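Local atomic coordinates of mercuric reductase (Metallosphaera sedula, PDB entry 4YWO), a protein that probably reduces mercuric ion to elemental mercury with electrons from NADPH, passed through a bound FAD and a redox-active disulfide, as a homodimer. Residues G182-L187 / V341-F346; V59-M64 / A186-Q191; E276-R281 / P299-A304. One frame throughout, in Å; residues are numbered along the deposited sequence.

How the interactions relate
Interactions 1 and 2 adjoin, their centres about 10 Å apart. They use overlapping parts of helix 184-194, sharing Ala-186 and Leu-187; both reach the FAD and the second subunit, and the carboxylate of Glu-188 in interaction 2 takes a hydrogen bond from the amide of Phe-346 in interaction 1. Interaction 1 is a partly buried, mainly apolar contact between two domains, whereas interaction 2 is a buried contact between helices, built on a salt bridge next to the flavin. The centre of interaction 3 is about 30 Å from that of interaction 1 and about 34 Å from that of interaction 2. It is buried but wholly apolar, and joins a loop to an edge strand.

Interaction 1 (G182-L187 / V341-F346); sequences GRALAL and VPQVIF. With FAD (flavin-adenine dinucleotide), chain B.
Ala-184 and Ile-345 bring the first turn of helix 184-194 against the short strand 343-345, with their CA atoms 5.6 Å apart and no direct hydrogen bond between the segments. The small methyl of Ala-184 lets the strand come this close: its CB lies 3.7 Å from Ile-345 CG1. The tip of the isoleucine, CD1, reaches past that methyl to sit 3.9 Å from Ala-184 CA. Because CG1 stands anti to the carbonyl carbon (chi1 -59°) and the chain then runs extended, CD1 goes on to meet a second helical residue, Leu-187, whose CD1 is 4.1 Å from it. Three branched or small apolar side chains fill the seam. The join is between domains. The helix follows strand 176-180 of a four-stranded parallel sheet, the Rossmann-like NADPH domain of this family, while 343-345 is the outermost strand, within this chain, of the antiparallel sheet in the dimerisation domain. Trp-213 also packs on Ile-345. A water accepts weak hydrogen bonds from Ala-184 N and from Gln-343 NE2, the latter in one of two modelled conformers. Arg-183, at the N-cap position, turns outward to a salt bridge with Asp-212, again in one of two conformers. Toward the flavin, Leu-185 CD2 lies 3.8 Å from FAD C6, and Phe-346 CE2 3.7 Å from FAD O4.

Interaction 2 (V59-M64 / A186-Q191); sequences VPSKRM and ALEFAQ. With FAD (flavin-adenine dinucleotide), chain B.
A buried salt bridge between Lys-62 and Glu-188 ties helix 58-78 to helix 184-194 right beside the flavin ring. The backbones stay well apart, the nearest CA atoms being those of Ser-61 and Glu-188 at 8.1 Å, and polar side chains bridge the gap. Lys-62 leaves its helix pointing away from the partner, then bends at its second and third torsions (chi2 38°, chi3 103°), which swings the ammonium group back across. NZ lies 2.9 Å from Glu-188 OE1, a hydrogen bond of weak geometry within the salt bridge. It also donates to Ser-61 OG at 2.9 Å and, as modelled, to FAD N5 at 3.2 Å; since CE sits too near FAD O4, this last geometry is doubtful. A long, flexible lysine suits this place because it can reach from its own helix to both the carboxylate and the flavin. Glu-188 comes from the other helix with its chain extended beyond CG. A water donates to its second oxygen, OE2, at 2.7 Å and accepts a further weak hydrogen bond from Lys-62 NZ, so it bridges the pair. Phe-346 N also donates to OE2, and the two bonds probably hold the carboxylate in position. Ser-61 OG in turn donates to Gly-57 O, so the hydroxyl is held by the backbone just before its helix. Farther along the ring system, Phe-189 CE2 is 4.0 Å from the flavin methyl C7M, which lies at the edge of the phenyl ring. The helix of Lys-62 starts at Cys-58 of the Cys-53–Cys-58 disulfide, and a lysine–glutamate pair beside flavin N5 is characteristic of the active site of this pyridine nucleotide-disulfide oxidoreductase family, as in glutathione reductase.

Interaction 3 (E276-R281 / P299-A304); sequences ENAGVR and PHIYAA
Ile-301 has the most surface buried in this contact, and Val-280 and Ala-278 meet it from the other segment. The isoleucine points from strand 301-303 toward the loop 276-281, and its longer branch does most of the touching. CG1 sits beside the backbone N (chi1 -59°), and a straight second torsion (chi2 -179°) carries CD1 outward to both partners: it lies 3.9 Å from Ala-278 CB and 4.1 Å from Val-280 CG2. The single methyl of Ala-278 makes its contact without needing more room. The shorter branch stays closer to the strand, yet Ile-301 CG2 also comes within 4.2 Å of Val-280 CG2. The compact, branched valine thus offers one methyl to both arms of the isoleucine. A beta-branched residue such as Ile-301 is at home in a strand, and here its two arms spread over the loop. The strand is the outermost of the parallel sheet of the FAD-binding Rossmann-type domain, next to 139-142. A few residues later the chain reaches Asp-306, which hydrogen-bonds the FAD, in the Gly-Asp sequence typical of the second flavin-binding motif of this family. Ala-278 and Ile-301 both touch Phe-122 as well, so loop, edge strand and strand 120-124, which lies outside this sheet, meet in one apolar cluster. Between Ala-278 and Val-280, Gly-279 takes a positive phi of 78°, a backbone shape that glycine adopts readily; the turn brings both flanking side chains to the same isoleucine. No hydrogen bond crosses between the segments. Polar links run instead to the intervening chain: Asn-298 ND2 donates to Ala-278 O, and Thr-296 OG1 donates to Ile-301 O.

Interaction 1 (G182-L187 / V341-F346)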
# COMPACT_ATOMS: atom_id res chain seq x y z
N GLY A 182 2.13 -16.55 21.37
CA GLY A 182 1.27 -16.62 20.20
C GLY A 182 0.69 -15.27 19.73
O GLY A 182 -0.38 -15.26 19.11
N ARG A 183 1.43 -14.18 19.94
CA ARG A 183 1.03 -12.90 19.39
C ARG A 183 1.97 -12.52 18.24
O ARG A 183 2.65 -13.38 17.66
CB ARG A 183 0.95 -11.84 20.52
CG ARG A 183 -0.05 -12.22 21.61
CD ARG A 183 -0.36 -11.09 22.59
NE ARG A 183 -1.01 -11.62 23.81
CZ ARG A 183 -2.29 -11.47 24.17
NH1 ARG A 183 -3.15 -10.77 23.46
NH2 ARG A 183 -2.71 -12.03 25.30
N ALA A 184 2.11 -11.24 17.94
CA ALA A 184 2.78 -10.79 16.70
C ALA A 184 4.18 -11.33 16.57
O ALA A 184 4.59 -11.80 15.52
CB ALA A 184 2.88 -9.28 16.66
N LEU A 185 4.99 -11.20 17.63
CA LEU A 185 6.42 -11.57 17.51
C LEU A 185 6.55 -13.03 17.35
O LEU A 185 7.38 -13.52 16.56
CB LEU A 185 7.27 -11.13 18.68
CG LEU A 185 7.39 -9.58 18.74
CD1 LEU A 185 8.51 -9.22 19.76
CD2 LEU A 185 7.62 -8.80 17.43
N ALA A 186 5.73 -13.85 18.04
CA ALA A 186 5.77 -15.27 17.74
C ALA A 186 5.48 -15.64 16.30
O ALA A 186 6.13 -16.53 15.72
CB ALA A 186 4.78 -16.01 18.64
N LEU A 187 4.47 -15.03 15.74
CA LEU A 187 4.10 -15.26 14.34
C LEU A 187 5.26 -14.87 13.40
O LEU A 187 5.55 -15.63 12.45
CB LEU A 187 2.77 -14.59 13.94
CG LEU A 187 1.58 -14.95 14.78
CD1 LEU A 187 0.39 -14.14 14.19
CD2 LEU A 187 1.23 -16.36 14.86
N VAL A 341 -4.29 4.54 15.72
CA VAL A 341 -2.90 4.08 15.57
C VAL A 341 -2.89 2.65 14.98
O VAL A 341 -3.43 1.67 15.57
CB VAL A 341 -2.22 4.03 16.94
CG1 VAL A 341 -0.83 3.44 16.82
CG2 VAL A 341 -2.05 5.47 17.46
N PRO A 342 -2.25 2.47 13.81
CA PRO A 342 -2.19 1.10 13.22
C PRO A 342 -1.21 0.14 13.79
O PRO A 342 -0.19 0.58 14.37
CB PRO A 342 -1.87 1.35 11.74
CG PRO A 342 -1.06 2.61 11.82
CD PRO A 342 -1.52 3.40 12.97
N GLN A 343 -1.52 -1.16 13.73
CA GLN A 343 -0.59 -2.21 14.03
C GLN A 343 -0.58 -3.26 12.92
O GLN A 343 -1.63 -3.76 12.50
CB GLN A 343 -0.91 -2.94 15.35
CG GLN A 343 0.08 -4.09 15.61
CD GLN A 343 -0.36 -5.00 16.75
OE1 GLN A 343 -1.32 -4.73 17.50
NE2 GLN A 343 0.43 -6.02 16.96
N VAL A 344 0.61 -3.74 12.59
CA VAL A 344 0.80 -4.68 11.51
C VAL A 344 1.70 -5.78 12.01
O VAL A 344 2.70 -5.58 12.77
CB VAL A 344 1.48 -4.04 10.24
CG1 VAL A 344 1.86 -5.04 9.16
CG2 VAL A 344 0.58 -2.95 9.65
N ILE A 345 1.33 -6.96 11.63
CA ILE A 345 2.16 -8.20 11.72
C ILE A 345 2.70 -8.46 10.37
O ILE A 345 1.96 -8.71 9.39
CB ILE A 345 1.32 -9.36 12.29
CG1 ILE A 345 0.77 -9.05 13.63
CG2 ILE A 345 2.20 -10.62 12.37
CD1 ILE A 345 -0.19 -10.06 14.22
N PHE A 346 4.01 -8.44 10.19
CA PHE A 346 4.67 -8.44 8.88
C PHE A 346 5.03 -9.87 8.40
O PHE A 346 5.97 -10.04 7.65
CB PHE A 346 5.91 -7.57 8.92
CG PHE A 346 5.64 -6.09 8.97
CD1 PHE A 346 5.43 -5.37 7.76
CD2 PHE A 346 5.64 -5.36 10.13
CE1 PHE A 346 5.15 -4.01 7.78
CE2 PHE A 346 5.42 -3.99 10.10
CZ PHE A 346 5.22 -3.33 8.91
PA FAD B . 13.32 1.95 23.77
O1A FAD B . 13.75 2.25 22.35
O2A FAD B . 13.69 0.62 24.39
O5B FAD B . 13.87 3.12 24.72
C5B FAD B . 14.59 2.81 25.91
C4B FAD B . 16.04 3.26 25.76
O4B FAD B . 16.40 4.10 26.87
C3B FAD B . 16.99 2.08 25.74
O3B FAD B . 17.72 2.06 24.51
C2B FAD B . 17.94 2.28 26.90
O2B FAD B . 19.29 2.38 26.42
C1B FAD B . 17.53 3.57 27.58
N9A FAD B . 17.15 3.30 28.99
C8A FAD B . 16.27 2.37 29.40
N7A FAD B . 16.15 2.38 30.76
C5A FAD B . 16.97 3.34 31.23
C6A FAD B . 17.33 3.88 32.56
N6A FAD B . 16.77 3.38 33.69
N1A FAD B . 18.23 4.88 32.61
C2A FAD B . 18.79 5.39 31.50
N3A FAD B . 18.51 4.95 30.26
C4A FAD B . 17.63 3.95 30.06
N1 FAD B . 7.27 -1.71 16.30
C2 FAD B . 6.76 -1.32 15.11
O2 FAD B . 6.07 -0.28 15.06
N3 FAD B . 6.95 -2.02 13.97
C4 FAD B . 7.68 -3.14 13.94
O4 FAD B . 7.84 -3.77 12.87
C4X FAD B . 8.28 -3.63 15.20
N5 FAD B . 9.02 -4.76 15.26
C5X FAD B . 9.55 -5.18 16.43
C6 FAD B . 10.31 -6.35 16.46
C7 FAD B . 10.86 -6.79 17.65
C7M FAD B . 11.69 -8.05 17.68
C8 FAD B . 10.64 -6.02 18.91
C8M FAD B . 11.24 -6.50 20.20
C9 FAD B . 9.88 -4.85 18.88
C9A FAD B . 9.33 -4.41 17.68
N10 FAD B . 8.56 -3.23 17.65
C10 FAD B . 8.02 -2.82 16.42
C1' FAD B . 8.32 -2.45 18.87
C2' FAD B . 9.23 -1.23 18.87
O2' FAD B . 10.58 -1.64 18.64
C3' FAD B . 9.14 -0.49 20.20
O3' FAD B . 7.77 -0.22 20.51
C4' FAD B . 9.91 0.82 20.14
O4' FAD B . 11.31 0.55 20.02
C5' FAD B . 9.66 1.66 21.39
O5' FAD B . 10.75 2.56 21.59
P FAD B . 10.98 3.27 23.02
O1P FAD B . 11.94 4.42 22.83
O2P FAD B . 9.62 3.51 23.64
O3P FAD B . 11.73 2.12 23.87
O HOH W 1 -0.32 -8.86 18.67

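Interaction 2 (V59-M64 / A186-Q191)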
# COMPACT_ATOMS: atom_id res chain seq x y z
N VAL A 59 13.73 -3.05 12.58
CA VAL A 59 14.61 -3.03 11.40
C VAL A 59 15.25 -4.40 11.09
O VAL A 59 15.08 -4.94 9.98
CB VAL A 59 15.65 -1.91 11.50
CG1 VAL A 59 16.68 -2.04 10.45
CG2 VAL A 59 14.91 -0.59 11.46
N PRO A 60 15.94 -5.05 12.07
CA PRO A 60 16.53 -6.33 11.73
C PRO A 60 15.45 -7.44 11.49
O PRO A 60 15.66 -8.33 10.62
CB PRO A 60 17.32 -6.70 13.01
CG PRO A 60 16.83 -5.72 14.03
CD PRO A 60 16.46 -4.52 13.36
N SER A 61 14.29 -7.33 12.15
CA SER A 61 13.25 -8.36 12.03
C SER A 61 12.60 -8.28 10.60
O SER A 61 12.46 -9.33 9.89
CB SER A 61 12.25 -8.38 13.11
OG SER A 61 11.57 -7.19 13.20
N LYS A 62 12.34 -7.08 10.16
CA LYS A 62 11.75 -6.94 8.79
C LYS A 62 12.77 -7.30 7.77
O LYS A 62 12.42 -7.79 6.69
CB LYS A 62 11.10 -5.54 8.64
CG LYS A 62 9.60 -5.46 9.14
CD LYS A 62 9.20 -6.27 10.44
CE LYS A 62 9.06 -5.52 11.62
NZ LYS A 62 8.75 -6.56 12.66
N ARG A 63 14.04 -7.01 7.99
CA ARG A 63 15.03 -7.42 7.02
C ARG A 63 15.05 -8.92 6.89
O ARG A 63 15.10 -9.47 5.76
CB ARG A 63 16.42 -6.87 7.37
CG ARG A 63 17.54 -7.40 6.48
CD ARG A 63 17.36 -6.88 5.03
NE ARG A 63 18.58 -7.12 4.31
CZ ARG A 63 18.74 -6.77 3.06
NH1 ARG A 63 17.79 -6.16 2.38
NH2 ARG A 63 19.89 -7.13 2.46
N MET A 64 15.07 -9.64 8.02
CA MET A 64 15.15 -11.09 7.90
C MET A 64 13.85 -11.69 7.31
O MET A 64 13.88 -12.67 6.55
CB MET A 64 15.39 -11.74 9.22
CG MET A 64 16.72 -11.41 9.85
SD MET A 64 18.13 -11.56 8.69
CE MET A 64 18.03 -13.15 8.13
N ALA A 186 5.73 -13.85 18.04
CA ALA A 186 5.77 -15.27 17.74
C ALA A 186 5.48 -15.64 16.30
O ALA A 186 6.13 -16.53 15.72
CB ALA A 186 4.78 -16.01 18.64
N LEU A 187 4.47 -15.03 15.74
CA LEU A 187 4.10 -15.26 14.34
C LEU A 187 5.26 -14.87 13.40
O LEU A 187 5.55 -15.63 12.45
CB LEU A 187 2.77 -14.59 13.94
CG LEU A 187 1.58 -14.95 14.78
CD1 LEU A 187 0.39 -14.14 14.19
CD2 LEU A 187 1.23 -16.36 14.86
N GLU A 188 5.78 -13.70 13.58
CA GLU A 188 6.87 -13.27 12.73
C GLU A 188 8.11 -14.17 12.80
O GLU A 188 8.63 -14.59 11.83
CB GLU A 188 7.24 -11.83 13.03
CG GLU A 188 6.17 -10.80 12.56
CD GLU A 188 6.57 -9.34 12.80
OE1 GLU A 188 7.69 -9.12 13.38
OE2 GLU A 188 5.76 -8.37 12.44
N PHE A 189 8.56 -14.48 14.03
CA PHE A 189 9.74 -15.36 14.13
C PHE A 189 9.45 -16.74 13.69
O PHE A 189 10.33 -17.44 13.14
CB PHE A 189 10.32 -15.34 15.60
CG PHE A 189 11.10 -14.10 15.90
CD1 PHE A 189 12.40 -13.99 15.43
CD2 PHE A 189 10.63 -13.11 16.75
CE1 PHE A 189 13.13 -12.87 15.60
CE2 PHE A 189 11.45 -11.97 17.01
CZ PHE A 189 12.69 -11.85 16.34
N ALA A 190 8.25 -17.29 13.96
CA ALA A 190 7.93 -18.61 13.46
C ALA A 190 7.95 -18.68 11.95
O ALA A 190 8.52 -19.64 11.37
CB ALA A 190 6.62 -19.12 13.98
N GLN A 191 7.39 -17.71 11.25
CA GLN A 191 7.46 -17.72 9.83
C GLN A 191 8.90 -17.53 9.33
O GLN A 191 9.32 -18.22 8.45
CB GLN A 191 6.56 -16.64 9.22
CG GLN A 191 6.68 -16.65 7.71
CD GLN A 191 5.62 -15.72 7.05
OE1 GLN A 191 6.03 -14.63 6.60
NE2 GLN A 191 4.56 -16.33 6.65
PA FAD B . 13.32 1.95 23.77
O1A FAD B . 13.75 2.25 22.35
O2A FAD B . 13.69 0.62 24.39
O5B FAD B . 13.87 3.12 24.72
C5B FAD B . 14.59 2.81 25.91
C4B FAD B . 16.04 3.26 25.76
O4B FAD B . 16.40 4.10 26.87
C3B FAD B . 16.99 2.08 25.74
O3B FAD B . 17.72 2.06 24.51
C2B FAD B . 17.94 2.28 26.90
O2B FAD B . 19.29 2.38 26.42
C1B FAD B . 17.53 3.57 27.58
N9A FAD B . 17.15 3.30 28.99
C8A FAD B . 16.27 2.37 29.40
N7A FAD B . 16.15 2.38 30.76
C5A FAD B . 16.97 3.34 31.23
C6A FAD B . 17.33 3.88 32.56
N6A FAD B . 16.77 3.38 33.69
N1A FAD B . 18.23 4.88 32.61
C2A FAD B . 18.79 5.39 31.50
N3A FAD B . 18.51 4.95 30.26
C4A FAD B . 17.63 3.95 30.06
N1 FAD B . 7.27 -1.71 16.30
C2 FAD B . 6.76 -1.32 15.11
O2 FAD B . 6.07 -0.28 15.06
N3 FAD B . 6.95 -2.02 13.97
C4 FAD B . 7.68 -3.14 13.94
O4 FAD B . 7.84 -3.77 12.87
C4X FAD B . 8.28 -3.63 15.20
N5 FAD B . 9.02 -4.76 15.26
C5X FAD B . 9.55 -5.18 16.43
C6 FAD B . 10.31 -6.35 16.46
C7 FAD B . 10.86 -6.79 17.65
C7M FAD B . 11.69 -8.05 17.68
C8 FAD B . 10.64 -6.02 18.91
C8M FAD B . 11.24 -6.50 20.20
C9 FAD B . 9.88 -4.85 18.88
C9A FAD B . 9.33 -4.41 17.68
N10 FAD B . 8.56 -3.23 17.65
C10 FAD B . 8.02 -2.82 16.42
C1' FAD B . 8.32 -2.45 18.87
C2' FAD B . 9.23 -1.23 18.87
O2' FAD B . 10.58 -1.64 18.64
C3' FAD B . 9.14 -0.49 20.20
O3' FAD B . 7.77 -0.22 20.51
C4' FAD B . 9.91 0.82 20.14
O4' FAD B . 11.31 0.55 20.02
C5' FAD B . 9.66 1.66 21.39
O5' FAD B . 10.75 2.56 21.59
P FAD B . 10.98 3.27 23.02
O1P FAD B . 11.94 4.42 22.83
O2P FAD B . 9.62 3.51 23.64
O3P FAD B . 11.73 2.12 23.87
O HOH W 2 5.77 -6.44 14.32

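Interaction 3 (E276-R281 / P299-A304)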
# COMPACT_ATOMS: atom_id res chain seq x y z
N GLU A 276 9.20 5.89 42.91
CA GLU A 276 8.62 6.29 44.18
C GLU A 276 9.33 7.55 44.75
O GLU A 276 8.73 8.32 45.47
CB GLU A 276 8.62 5.08 45.16
CG GLU A 276 10.03 4.68 45.61
CD GLU A 276 10.81 3.76 44.67
OE1 GLU A 276 10.39 3.47 43.50
OE2 GLU A 276 11.89 3.24 45.09
N ASN A 277 10.59 7.81 44.40
CA ASN A 277 11.25 8.99 44.82
C ASN A 277 10.80 10.27 44.18
O ASN A 277 11.12 11.41 44.60
CB ASN A 277 12.80 8.83 44.67
CG ASN A 277 13.43 7.68 45.46
OD1 ASN A 277 14.34 6.98 44.99
ND2 ASN A 277 12.87 7.42 46.64
N ALA A 278 10.10 10.08 43.02
CA ALA A 278 9.71 11.21 42.21
C ALA A 278 8.16 11.39 42.25
O ALA A 278 7.67 12.26 41.54
CB ALA A 278 10.16 10.99 40.78
N GLY A 279 7.43 10.53 42.95
CA GLY A 279 6.00 10.61 43.04
C GLY A 279 5.28 10.06 41.78
O GLY A 279 4.21 10.48 41.45
N VAL A 280 5.96 9.17 41.06
CA VAL A 280 5.39 8.58 39.83
C VAL A 280 4.90 7.19 40.19
O VAL A 280 5.57 6.46 40.92
CB VAL A 280 6.47 8.53 38.74
CG1 VAL A 280 5.97 7.77 37.51
CG2 VAL A 280 6.92 9.92 38.37
N ARG A 281 3.73 6.83 39.69
CA ARG A 281 3.09 5.57 39.97
C ARG A 281 2.99 4.66 38.75
O ARG A 281 3.24 5.10 37.61
CB ARG A 281 1.66 5.84 40.48
CG ARG A 281 1.66 6.65 41.80
CD ARG A 281 0.30 7.25 42.16
NE ARG A 281 -0.74 6.26 41.99
CZ ARG A 281 -1.97 6.50 41.50
NH1 ARG A 281 -2.34 7.73 41.10
NH2 ARG A 281 -2.83 5.48 41.36
N PRO A 299 3.45 16.49 38.21
CA PRO A 299 3.11 17.29 37.01
C PRO A 299 4.27 17.83 36.21
O PRO A 299 4.07 18.36 35.11
CB PRO A 299 2.25 18.49 37.61
CG PRO A 299 2.88 18.63 38.98
CD PRO A 299 3.18 17.26 39.47
N HIS A 300 5.50 17.64 36.70
CA HIS A 300 6.66 18.01 35.94
C HIS A 300 7.31 16.82 35.18
O HIS A 300 8.36 17.05 34.58
CB HIS A 300 7.73 18.55 36.87
CG HIS A 300 7.26 19.73 37.65
ND1 HIS A 300 7.02 20.95 37.04
CD2 HIS A 300 6.82 19.85 38.92
CE1 HIS A 300 6.55 21.81 37.93
NE2 HIS A 300 6.41 21.16 39.08
N ILE A 301 6.71 15.69 35.28
CA ILE A 301 7.28 14.41 34.69
C ILE A 301 6.19 13.85 33.76
O ILE A 301 5.04 13.60 34.17
CB ILE A 301 7.70 13.41 35.74
CG1 ILE A 301 8.75 14.05 36.61
CG2 ILE A 301 8.21 12.12 35.08
CD1 ILE A 301 9.29 13.15 37.70
N TYR A 302 6.64 13.61 32.51
CA TYR A 302 5.81 13.00 31.47
C TYR A 302 6.52 11.69 31.09
O TYR A 302 7.69 11.43 31.46
CB TYR A 302 5.79 13.95 30.31
CG TYR A 302 4.99 15.21 30.55
CD1 TYR A 302 5.55 16.23 31.28
CD2 TYR A 302 3.78 15.40 29.94
CE1 TYR A 302 4.83 17.39 31.51
CE2 TYR A 302 3.03 16.55 30.18
CZ TYR A 302 3.60 17.54 30.90
OH TYR A 302 2.98 18.76 31.18
N ALA A 303 5.80 10.85 30.34
CA ALA A 303 6.39 9.55 29.93
C ALA A 303 5.87 9.20 28.50
O ALA A 303 4.82 9.67 28.11
CB ALA A 303 6.10 8.49 30.87
N ALA A 304 6.62 8.38 27.78
CA ALA A 304 6.29 8.14 26.35
C ALA A 304 6.89 6.80 25.97
O ALA A 304 7.98 6.43 26.46
CB ALA A 304 6.87 9.22 25.51